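Long-range contacts in cysteine desulfurase (Thermococcus onnurineus, PDB 5B89), which probably uses pyridoxal 5'-phosphate to transfer the sulfur of L-cysteine to a sulfur carrier, leaving L-alanine: residues B[84-89]-B[98-103]; B[94-99]-B[249-254]; B[236-241]-B[295-300]. One frame throughout, in Å; residues are numbered along the deposited sequence.

Contact 1. Residues B[84-89]-B[98-103]; sequences ESRKIV and EEIVFT
Ser85 meets the rim of the Phe102 ring with its backbone, its carbonyl carbon C lying 4.3 Å from Phe102 CZ; its hydroxyl turns back into its own helix, to Lys81 O. Arg86 comes next and does most of the work. CG starts out anti to the backbone N (chi1 -165°), which lays the methylene chain alongside Ile100, Arg86 CG sitting 3.8 Å from Ile100 CB. A bend at chi3 then carries the guanidinium to the strand backbone. There Arg86 NH1 donates to Ile100 O at 2.8 Å, a bent bond (133° at the hydrogen) that reaches the oxygen from above its carbonyl plane, and it also forms a salt bridge with Glu285 OE2. Phe102 CE2 lies over one guanidinium face, toward its rim, the two planes tilted well apart. With an alanine in place of Arg86, Ile100 O would probably lose this donor and Glu285 its salt-bridge partner. One turn on, Val89 splits its methyls: CG1 packs on Ile100 CG2 at 3.9 Å, while CG2 meets the edge of the Phe102 ring at CE1, 4.0 Å away. The axis of 84-89, in helix 73-93, passes 9.0 Å from that of strand 100-103, outermost within this chain in the seven-stranded sheet, at 111°. Glu285 OE2 also accepts a hydrogen bond from Phe102 N, so the buried arginine charge is probably balanced by a carboxylate that also holds the strand.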
loop_
_atom_site.group_PDB
_atom_site.type_symbol
_atom_site.label_atom_id
_atom_site.label_comp_id
_atom_site.label_asym_id
_atom_site.label_seq_id
_atom_site.Cartn_x
_atom_site.Cartn_y
_atom_site.Cartn_z
ATOM N N GLU B 84 18.205 2.241 -2.160
ATOM C CA GLU B 84 18.945 1.569 -1.045
ATOM C C GLU B 84 18.042 0.522 -0.334
ATOM O O GLU B 84 18.481 -0.583 0.029
ATOM C CB GLU B 84 19.561 2.537 -0.101
ATOM C CG GLU B 84 20.259 1.986 1.086
ATOM C CD GLU B 84 20.507 3.007 2.215
ATOM O OE1 GLU B 84 19.628 3.481 2.971
ATOM O OE2 GLU B 84 21.730 3.312 2.450
ATOM N N SER B 85 16.792 0.908 -0.059
ATOM C CA SER B 85 15.881 0.082 0.698
ATOM C C SER B 85 15.558 -1.144 -0.166
ATOM O O SER B 85 15.519 -2.217 0.431
ATOM C CB SER B 85 14.590 0.937 0.929
ATOM O OG SER B 85 14.866 2.040 1.773
ATOM N N ARG B 86 15.361 -1.035 -1.452
ATOM C CA ARG B 86 15.117 -2.187 -2.254
ATOM C C ARG B 86 16.345 -3.122 -2.230
ATOM O O ARG B 86 16.195 -4.295 -2.188
ATOM C CB ARG B 86 14.847 -1.822 -3.699
ATOM C CG ARG B 86 14.227 -2.934 -4.522
ATOM C CD ARG B 86 14.183 -2.646 -6.005
ATOM N NE ARG B 86 13.502 -1.412 -6.343
ATOM C CZ ARG B 86 12.201 -1.262 -6.386
ATOM N NH1 ARG B 86 11.357 -2.229 -6.110
ATOM N NH2 ARG B 86 11.740 -0.073 -6.694
ATOM N N LYS B 87 17.542 -2.554 -2.311
ATOM C CA LYS B 87 18.764 -3.423 -2.208
ATOM C C LYS B 87 18.816 -4.109 -0.902
ATOM O O LYS B 87 19.273 -5.289 -0.833
ATOM C CB LYS B 87 20.020 -2.549 -2.492
ATOM C CG LYS B 87 21.280 -3.424 -2.612
ATOM C CD LYS B 87 21.302 -4.298 -3.833
ATOM C CE LYS B 87 22.654 -4.978 -3.885
ATOM N NZ LYS B 87 22.581 -5.941 -4.981
ATOM N N ILE B 88 18.536 -3.459 0.213
ATOM C CA ILE B 88 18.579 -4.072 1.525
ATOM C C ILE B 88 17.579 -5.269 1.554
ATOM O O ILE B 88 17.875 -6.303 2.136
ATOM C CB ILE B 88 18.341 -3.022 2.660
ATOM C CG1 ILE B 88 19.585 -2.139 2.775
ATOM C CG2 ILE B 88 17.950 -3.630 3.956
ATOM C CD1 ILE B 88 19.319 -0.844 3.554
ATOM N N VAL B 89 16.358 -5.085 1.031
ATOM C CA VAL B 89 15.364 -6.158 1.039
ATOM C C VAL B 89 15.895 -7.313 0.161
ATOM O O VAL B 89 15.775 -8.481 0.539
ATOM C CB VAL B 89 14.033 -5.617 0.474
ATOM C CG1 VAL B 89 13.078 -6.789 0.275
ATOM C CG2 VAL B 89 13.458 -4.625 1.442
ATOM N N GLU B 98 16.458 -6.216 -8.974
ATOM C CA GLU B 98 15.359 -6.110 -9.862
ATOM C C GLU B 98 14.179 -7.091 -9.676
ATOM O O GLU B 98 13.169 -6.958 -10.304
ATOM C CB GLU B 98 15.818 -6.190 -11.318
ATOM C CG GLU B 98 16.544 -7.417 -11.701
ATOM C CD GLU B 98 18.052 -7.206 -11.568
ATOM O OE1 GLU B 98 18.646 -6.587 -10.634
ATOM O OE2 GLU B 98 18.658 -7.923 -12.487
ATOM N N GLU B 99 14.459 -8.057 -8.804
ATOM C CA GLU B 99 13.452 -9.082 -8.528
ATOM C C GLU B 99 12.526 -8.688 -7.344
ATOM O O GLU B 99 11.633 -9.495 -7.017
ATOM C CB GLU B 99 14.113 -10.409 -8.181
ATOM C CG GLU B 99 14.878 -11.020 -9.375
ATOM C CD GLU B 99 15.787 -12.215 -9.038
ATOM O OE1 GLU B 99 15.733 -13.231 -9.890
ATOM O OE2 GLU B 99 16.445 -12.217 -7.980
ATOM N N ILE B 100 12.790 -7.538 -6.732
ATOM C CA ILE B 100 11.986 -7.064 -5.569
ATOM C C ILE B 100 10.951 -6.047 -5.967
ATOM O O ILE B 100 11.343 -5.017 -6.564
ATOM C CB ILE B 100 12.859 -6.526 -4.470
ATOM C CG1 ILE B 100 13.902 -7.556 -3.940
ATOM C CG2 ILE B 100 12.063 -5.892 -3.352
ATOM C CD1 ILE B 100 13.210 -8.764 -3.392
ATOM N N VAL B 101 9.672 -6.342 -5.705
ATOM C CA VAL B 101 8.561 -5.396 -5.962
ATOM C C VAL B 101 7.958 -5.048 -4.600
ATOM O O VAL B 101 7.658 -5.920 -3.779
ATOM C CB VAL B 101 7.527 -6.028 -6.850
ATOM C CG1 VAL B 101 6.231 -5.216 -7.082
ATOM C CG2 VAL B 101 8.115 -6.393 -8.253
ATOM N N PHE B 102 7.695 -3.765 -4.352
ATOM C CA PHE B 102 6.984 -3.360 -3.169
ATOM C C PHE B 102 5.497 -3.317 -3.418
ATOM O O PHE B 102 4.982 -2.810 -4.411
ATOM C CB PHE B 102 7.496 -2.009 -2.667
ATOM C CG PHE B 102 8.892 -2.050 -2.124
ATOM C CD1 PHE B 102 9.140 -2.802 -0.988
ATOM C CD2 PHE B 102 9.954 -1.336 -2.678
ATOM C CE1 PHE B 102 10.411 -2.875 -0.447
ATOM C CE2 PHE B 102 11.211 -1.389 -2.097
ATOM C CZ PHE B 102 11.448 -2.093 -0.971
ATOM N N THR B 103 4.787 -3.836 -2.429
ATOM C CA THR B 103 3.341 -3.918 -2.367
ATOM C C THR B 103 2.864 -3.373 -1.020
ATOM O O THR B 103 3.625 -2.851 -0.297
ATOM C CB THR B 103 2.872 -5.389 -2.472
ATOM O OG1 THR B 103 3.342 -6.099 -1.346
ATOM C CG2 THR B 103 3.445 -6.017 -3.714
#

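Contact 2. Residues B[94-99]-B[249-254]; sequences GAKFEE and IREEFF
Glu99 lays its side chain along the backbone of 249-251, with CB and CG both beside Ile249 O and the carboxylate reaching past them. The chain is extended beyond CG, and this brings Glu99 OE1 within 2.8 Å of Glu251 N, where the bond is fairly straight (154°). Glu99 OE2 takes Lys96 N at 2.8 Å, at 171°. Two amides, one from each segment, each meet one oxygen on its anti side and together fix the rotation of the carboxylate. Behind it, Ile249 N donates to Glu99 O at 2.9 Å, in the carbonyl plane. This backbone bond stands at the mouth of the antiparallel pairing between strands 100-103 and 245-249, on the edge of the large mixed sheet of the class-V aminotransferase fold; 94-99 leads into the first strand and 249-254 leaves the second. Helix 73-93 ends just before, in a Schellman motif at Gly94. Farther out, Lys96 crosses Glu251 obliquely, and its NZ forms a salt bridge with Glu251 OE2 at 2.8 Å, coming from the syn side, with a second, weak bond to OE1. That lysine probably eases the crowding of negative charge, since Glu98 OE2 is only 4.3 Å from Glu251 OE1. Phe254 packs on the same turn: Glu251 CA sits over the centre of one ring face, Glu98 CG lies in plane at the ring edge, and Phe254 CZ comes to 3.4 Å from Glu98 O. Arg250, directed away from 94-99, forms salt bridges with Glu252 and Asp228.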
loop_
_atom_site.group_PDB
_atom_site.type_symbol
_atom_site.label_atom_id
_atom_site.label_comp_id
_atom_site.label_asym_id
_atom_site.label_seq_id
_atom_site.Cartn_x
_atom_site.Cartn_y
_atom_site.Cartn_z
ATOM N N GLY B 94 18.248 -12.896 -0.373
ATOM C CA GLY B 94 19.141 -13.531 -1.382
ATOM C C GLY B 94 18.708 -13.277 -2.779
ATOM O O GLY B 94 19.102 -14.080 -3.732
ATOM N N ALA B 95 17.955 -12.225 -3.119
ATOM C CA ALA B 95 17.511 -11.915 -4.460
ATOM C C ALA B 95 18.355 -10.826 -5.116
ATOM O O ALA B 95 19.117 -10.162 -4.396
ATOM C CB ALA B 95 16.080 -11.410 -4.371
ATOM N N LYS B 96 18.137 -10.629 -6.380
ATOM C CA LYS B 96 18.724 -9.482 -7.092
ATOM C C LYS B 96 17.796 -8.287 -6.847
ATOM O O LYS B 96 16.559 -8.442 -6.673
ATOM C CB LYS B 96 18.816 -9.721 -8.569
ATOM C CG LYS B 96 19.711 -10.961 -8.956
ATOM C CD LYS B 96 19.749 -11.101 -10.480
ATOM C CE LYS B 96 20.629 -12.276 -10.968
ATOM N NZ LYS B 96 20.814 -12.140 -12.442
ATOM N N PHE B 97 18.385 -7.103 -6.940
ATOM C CA PHE B 97 17.605 -5.819 -6.865
ATOM C C PHE B 97 16.393 -5.858 -7.705
ATOM O O PHE B 97 15.276 -5.494 -7.215
ATOM C CB PHE B 97 18.564 -4.731 -7.395
ATOM C CG PHE B 97 17.968 -3.321 -7.370
ATOM C CD1 PHE B 97 18.076 -2.552 -6.233
ATOM C CD2 PHE B 97 17.366 -2.791 -8.481
ATOM C CE1 PHE B 97 17.562 -1.243 -6.259
ATOM C CE2 PHE B 97 16.814 -1.496 -8.461
ATOM C CZ PHE B 97 16.969 -0.767 -7.352
ATOM N N GLU B 98 16.458 -6.216 -8.974
ATOM C CA GLU B 98 15.359 -6.110 -9.862
ATOM C C GLU B 98 14.179 -7.091 -9.676
ATOM O O GLU B 98 13.169 -6.958 -10.304
ATOM C CB GLU B 98 15.818 -6.190 -11.318
ATOM C CG GLU B 98 16.544 -7.417 -11.701
ATOM C CD GLU B 98 18.052 -7.206 -11.568
ATOM O OE1 GLU B 98 18.646 -6.587 -10.634
ATOM O OE2 GLU B 98 18.658 -7.923 -12.487
ATOM N N GLU B 99 14.459 -8.057 -8.804
ATOM C CA GLU B 99 13.452 -9.082 -8.528
ATOM C C GLU B 99 12.526 -8.688 -7.344
ATOM O O GLU B 99 11.633 -9.495 -7.017
ATOM C CB GLU B 99 14.113 -10.409 -8.181
ATOM C CG GLU B 99 14.878 -11.020 -9.375
ATOM C CD GLU B 99 15.787 -12.215 -9.038
ATOM O OE1 GLU B 99 15.733 -13.231 -9.890
ATOM O OE2 GLU B 99 16.445 -12.217 -7.980
ATOM N N ILE B 249 9.912 -11.749 -7.440
ATOM C CA ILE B 249 9.669 -12.370 -8.762
ATOM C C ILE B 249 10.965 -12.776 -9.351
ATOM O O ILE B 249 11.826 -11.957 -9.697
ATOM C CB ILE B 249 8.991 -11.403 -9.715
ATOM C CG1 ILE B 249 7.675 -10.829 -9.146
ATOM C CG2 ILE B 249 8.802 -12.036 -11.080
ATOM C CD1 ILE B 249 7.087 -9.706 -9.945
ATOM N N ARG B 250 11.217 -14.101 -9.418
ATOM C CA ARG B 250 12.488 -14.525 -10.041
ATOM C C ARG B 250 12.548 -14.138 -11.541
ATOM O O ARG B 250 11.576 -14.163 -12.250
ATOM C CB ARG B 250 12.513 -16.069 -9.882
ATOM C CG ARG B 250 13.839 -16.693 -10.321
ATOM C CD ARG B 250 14.173 -18.044 -9.750
ATOM N NE ARG B 250 13.358 -18.902 -10.438
ATOM C CZ ARG B 250 13.734 -19.633 -11.518
ATOM N NH1 ARG B 250 14.926 -19.435 -12.122
ATOM N NH2 ARG B 250 12.864 -20.537 -12.028
ATOM N N GLU B 251 13.764 -13.712 -11.880
ATOM C CA GLU B 251 13.962 -13.093 -13.180
ATOM C C GLU B 251 13.538 -13.904 -14.383
ATOM O O GLU B 251 13.122 -13.380 -15.408
ATOM C CB GLU B 251 15.414 -12.614 -13.323
ATOM C CG GLU B 251 16.458 -13.648 -13.370
ATOM C CD GLU B 251 17.898 -13.100 -13.504
ATOM O OE1 GLU B 251 18.059 -11.930 -13.863
ATOM O OE2 GLU B 251 18.802 -13.871 -13.195
ATOM N N GLU B 252 13.617 -15.241 -14.239
ATOM C CA GLU B 252 13.106 -16.031 -15.268
ATOM C C GLU B 252 11.660 -15.855 -15.637
ATOM O O GLU B 252 11.200 -16.218 -16.744
ATOM C CB GLU B 252 13.458 -17.479 -15.038
ATOM C CG GLU B 252 12.383 -18.371 -14.570
ATOM C CD GLU B 252 12.688 -19.844 -14.921
ATOM O OE1 GLU B 252 11.788 -20.585 -15.436
ATOM O OE2 GLU B 252 13.845 -20.270 -14.669
ATOM N N PHE B 253 10.800 -15.240 -14.762
ATOM C CA PHE B 253 9.455 -14.915 -15.047
ATOM C C PHE B 253 9.166 -13.523 -15.511
ATOM O O PHE B 253 8.008 -13.214 -15.767
ATOM C CB PHE B 253 8.601 -15.208 -13.749
ATOM C CG PHE B 253 8.619 -16.669 -13.427
ATOM C CD1 PHE B 253 7.677 -17.547 -13.989
ATOM C CD2 PHE B 253 9.641 -17.166 -12.655
ATOM C CE1 PHE B 253 7.773 -18.925 -13.708
ATOM C CE2 PHE B 253 9.715 -18.520 -12.431
ATOM C CZ PHE B 253 8.797 -19.354 -12.950
ATOM N N PHE B 254 10.206 -12.711 -15.750
ATOM C CA PHE B 254 9.913 -11.327 -16.241
ATOM C C PHE B 254 9.187 -11.348 -17.593
ATOM O O PHE B 254 8.449 -10.430 -17.842
ATOM C CB PHE B 254 11.187 -10.551 -16.317
ATOM C CG PHE B 254 11.864 -10.244 -15.018
ATOM C CD1 PHE B 254 11.244 -10.393 -13.731
ATOM C CD2 PHE B 254 13.150 -9.716 -14.962
ATOM C CE1 PHE B 254 11.907 -9.968 -12.604
ATOM C CE2 PHE B 254 13.798 -9.341 -13.820
ATOM C CZ PHE B 254 13.131 -9.467 -12.599
#

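Contact 3. Residues B[236-241]-B[295-300]. With PLP (pyridoxal-5'-phosphate), chain G; ALA (alanine), chain H.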
loop_
_atom_site.group_PDB
_atom_site.type_symbol
_atom_site.label_atom_id
_atom_site.label_comp_id
_atom_site.label_asym_id
_atom_site.label_seq_id
_atom_site.Cartn_x
_atom_site.Cartn_y
_atom_site.Cartn_z
ATOM N N LYS B 236 5.298 -7.418 10.196
ATOM C CA LYS B 236 5.416 -8.626 10.995
ATOM C C LYS B 236 6.839 -8.835 11.507
ATOM O O LYS B 236 7.333 -7.963 12.094
ATOM C CB LYS B 236 4.844 -9.830 10.245
ATOM C CG LYS B 236 3.304 -9.749 10.110
ATOM C CD LYS B 236 2.670 -10.873 9.340
ATOM C CE LYS B 236 1.143 -10.742 9.242
ATOM N NZ LYS B 236 0.660 -12.124 9.129
ATOM N N GLY B 237 7.467 -9.989 11.265
ATOM C CA GLY B 237 8.728 -10.209 11.842
ATOM C C GLY B 237 9.823 -9.209 11.549
ATOM O O GLY B 237 10.740 -9.003 12.361
ATOM N N PRO B 238 9.839 -8.568 10.353
ATOM C CA PRO B 238 10.920 -7.625 10.037
ATOM C C PRO B 238 10.931 -6.334 10.897
ATOM O O PRO B 238 11.832 -5.515 10.684
ATOM C CB PRO B 238 10.683 -7.242 8.547
ATOM C CG PRO B 238 10.033 -8.457 7.999
ATOM C CD PRO B 238 9.128 -8.940 9.109
ATOM N N MET B 239 9.906 -6.114 11.727
ATOM C CA MET B 239 9.866 -4.980 12.686
ATOM C C MET B 239 9.738 -3.663 11.847
ATOM O O MET B 239 10.227 -2.614 12.316
ATOM C CB MET B 239 11.090 -4.918 13.651
ATOM C CG MET B 239 10.906 -6.066 14.624
ATOM S SD MET B 239 12.188 -5.865 15.933
ATOM C CE MET B 239 12.573 -7.494 16.435
ATOM N N GLY B 240 9.112 -3.688 10.709
ATOM C CA GLY B 240 8.839 -2.542 9.877
ATOM C C GLY B 240 7.471 -2.000 10.137
ATOM O O GLY B 240 6.680 -2.423 10.921
ATOM N N PRO B 241 7.200 -0.935 9.352
ATOM C CA PRO B 241 5.894 -0.254 9.424
ATOM C C PRO B 241 4.773 -0.981 8.755
ATOM O O PRO B 241 5.043 -1.998 8.026
ATOM C CB PRO B 241 6.099 1.104 8.741
ATOM C CG PRO B 241 7.108 0.737 7.691
ATOM C CD PRO B 241 8.071 -0.318 8.341
ATOM N N ILE B 295 11.554 2.675 3.313
ATOM C CA ILE B 295 12.655 3.131 4.155
ATOM C C ILE B 295 12.545 2.562 5.528
ATOM O O ILE B 295 13.536 2.132 6.139
ATOM C CB ILE B 295 12.698 4.689 4.112
ATOM C CG1 ILE B 295 13.140 5.148 2.737
ATOM C CG2 ILE B 295 13.613 5.268 5.244
ATOM C CD1 ILE B 295 12.862 6.656 2.411
ATOM N N GLY B 296 11.337 2.540 6.077
ATOM C CA GLY B 296 11.130 1.906 7.366
ATOM C C GLY B 296 11.416 0.399 7.416
ATOM O O GLY B 296 12.006 -0.087 8.401
ATOM N N LEU B 297 10.996 -0.217 6.339
ATOM C CA LEU B 297 11.265 -1.682 6.253
ATOM C C LEU B 297 12.758 -1.925 6.178
ATOM O O LEU B 297 13.218 -2.845 6.863
ATOM C CB LEU B 297 10.522 -2.280 5.069
ATOM C CG LEU B 297 10.825 -3.778 4.765
ATOM C CD1 LEU B 297 10.585 -4.609 5.961
ATOM C CD2 LEU B 297 10.041 -4.240 3.572
ATOM N N ALA B 298 13.491 -1.167 5.396
ATOM C CA ALA B 298 14.978 -1.332 5.328
ATOM C C ALA B 298 15.566 -1.084 6.671
ATOM O O ALA B 298 16.468 -1.847 7.110
ATOM C CB ALA B 298 15.538 -0.422 4.261
ATOM N N ALA B 299 15.068 -0.159 7.467
ATOM C CA ALA B 299 15.543 0.038 8.809
ATOM C C ALA B 299 15.220 -1.074 9.692
ATOM O O ALA B 299 16.075 -1.451 10.503
ATOM C CB ALA B 299 14.970 1.391 9.378
ATOM N N GLY B 300 14.063 -1.709 9.586
ATOM C CA GLY B 300 13.717 -2.911 10.378
ATOM C C GLY B 300 14.618 -4.043 9.993
ATOM O O GLY B 300 15.117 -4.691 10.954
HETATM N N1 PLP G . 0.004 -15.394 5.369
HETATM C C2 PLP G . 0.425 -15.731 6.619
HETATM C C2A PLP G . 1.037 -17.087 6.897
HETATM C C3 PLP G . 0.221 -14.777 7.631
HETATM O O3 PLP G . 0.627 -15.060 8.894
HETATM C C4 PLP G . -0.320 -13.504 7.316
HETATM C C4A PLP G . -0.578 -12.501 8.510
HETATM C C5 PLP G . -0.649 -13.227 5.964
HETATM C C6 PLP G . -0.504 -14.186 4.986
HETATM C C5A PLP G . -1.274 -11.876 5.633
HETATM O O4P PLP G . -0.281 -10.829 5.851
HETATM P P PLP G . -0.856 -9.409 5.621
HETATM O O1P PLP G . 0.253 -8.539 5.976
HETATM O O2P PLP G . -2.031 -9.283 6.594
HETATM O O3P PLP G . -1.323 -9.317 4.245
HETATM N N ALA H . -1.361 -13.230 9.600
HETATM C CA ALA H . -1.842 -12.433 10.833
HETATM C C ALA H . -2.775 -13.142 11.844
HETATM O O ALA H . -2.761 -14.396 11.807
HETATM C CB ALA H . -2.503 -11.069 10.549
HETATM O OXT ALA H . -3.458 -12.578 12.778
#
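Pro238, Leu297 and Gly300 carry this contact, in which a type I beta turn, Lys236 to Met239, rests on helix 291-307. The turn begins at the lysine that holds the cofactor, as in other fold-type I pyridoxal-phosphate enzymes: Lys236 NZ is covalently bound to PLP C4A at 1.4 Å. From the backbone its side chain runs extended into the pocket, while Pro238, third residue of the turn, faces the helix. There Pro238 CB touches Leu297 CD1 at 3.7 Å. Leu297 reaches it because CG stands anti to the backbone N (chi1 174°), swinging the branch along the helix surface to the ring. Backbone and the Pro241 ring do the rest. Gly240 CA comes to 4.4 Å from Leu297 CA, and Pro241 CD sets down on the peptide between Gly296 and Leu297, 3.5 Å from Leu297 N. Gly296 and Gly300, one helical turn apart, form the smooth strip that admits this approach; a CB on the former would run into the Pro241 ring, and one on the latter into Pro238 O. Beyond the contact, Pro241 also packs on Tyr60 of the second subunit, and Thr288 of that subunit hydrogen-bonds to the cofactor, while Ser233 and His235 of this chain bind the cofactor just ahead of the turn. The polar side of the seam is modest: Gly300 CA makes a bent C-H...O contact with Pro238 O, 3.2 Å away, with an angle of 123° at the hydrogen.

Contacts 1 and 3 are buried and contact 2 only partly so, and the chemistry follows. Contact 1 mixes apolar packing with one arginine bond, contact 3 relies on glycine and proline surfaces in close touch, and contact 2, nearer the surface, is held by carboxylates, amides and a lysine. Contacts 1 and 2 overlap in sequence at Glu98 and Glu99, which work only in contact 2, and both involve the region of strand 100-103, one through helix 73-93 packed against it and one at its start; Arg86 CD packs on Phe97 O at 3.3 Å. Helix 73-93 also joins contact 1 to contact 3, Ser85 and Ile88 packing on Ala298. Contacts 2 and 3 do not touch, their nearest atoms being about 11 Å apart.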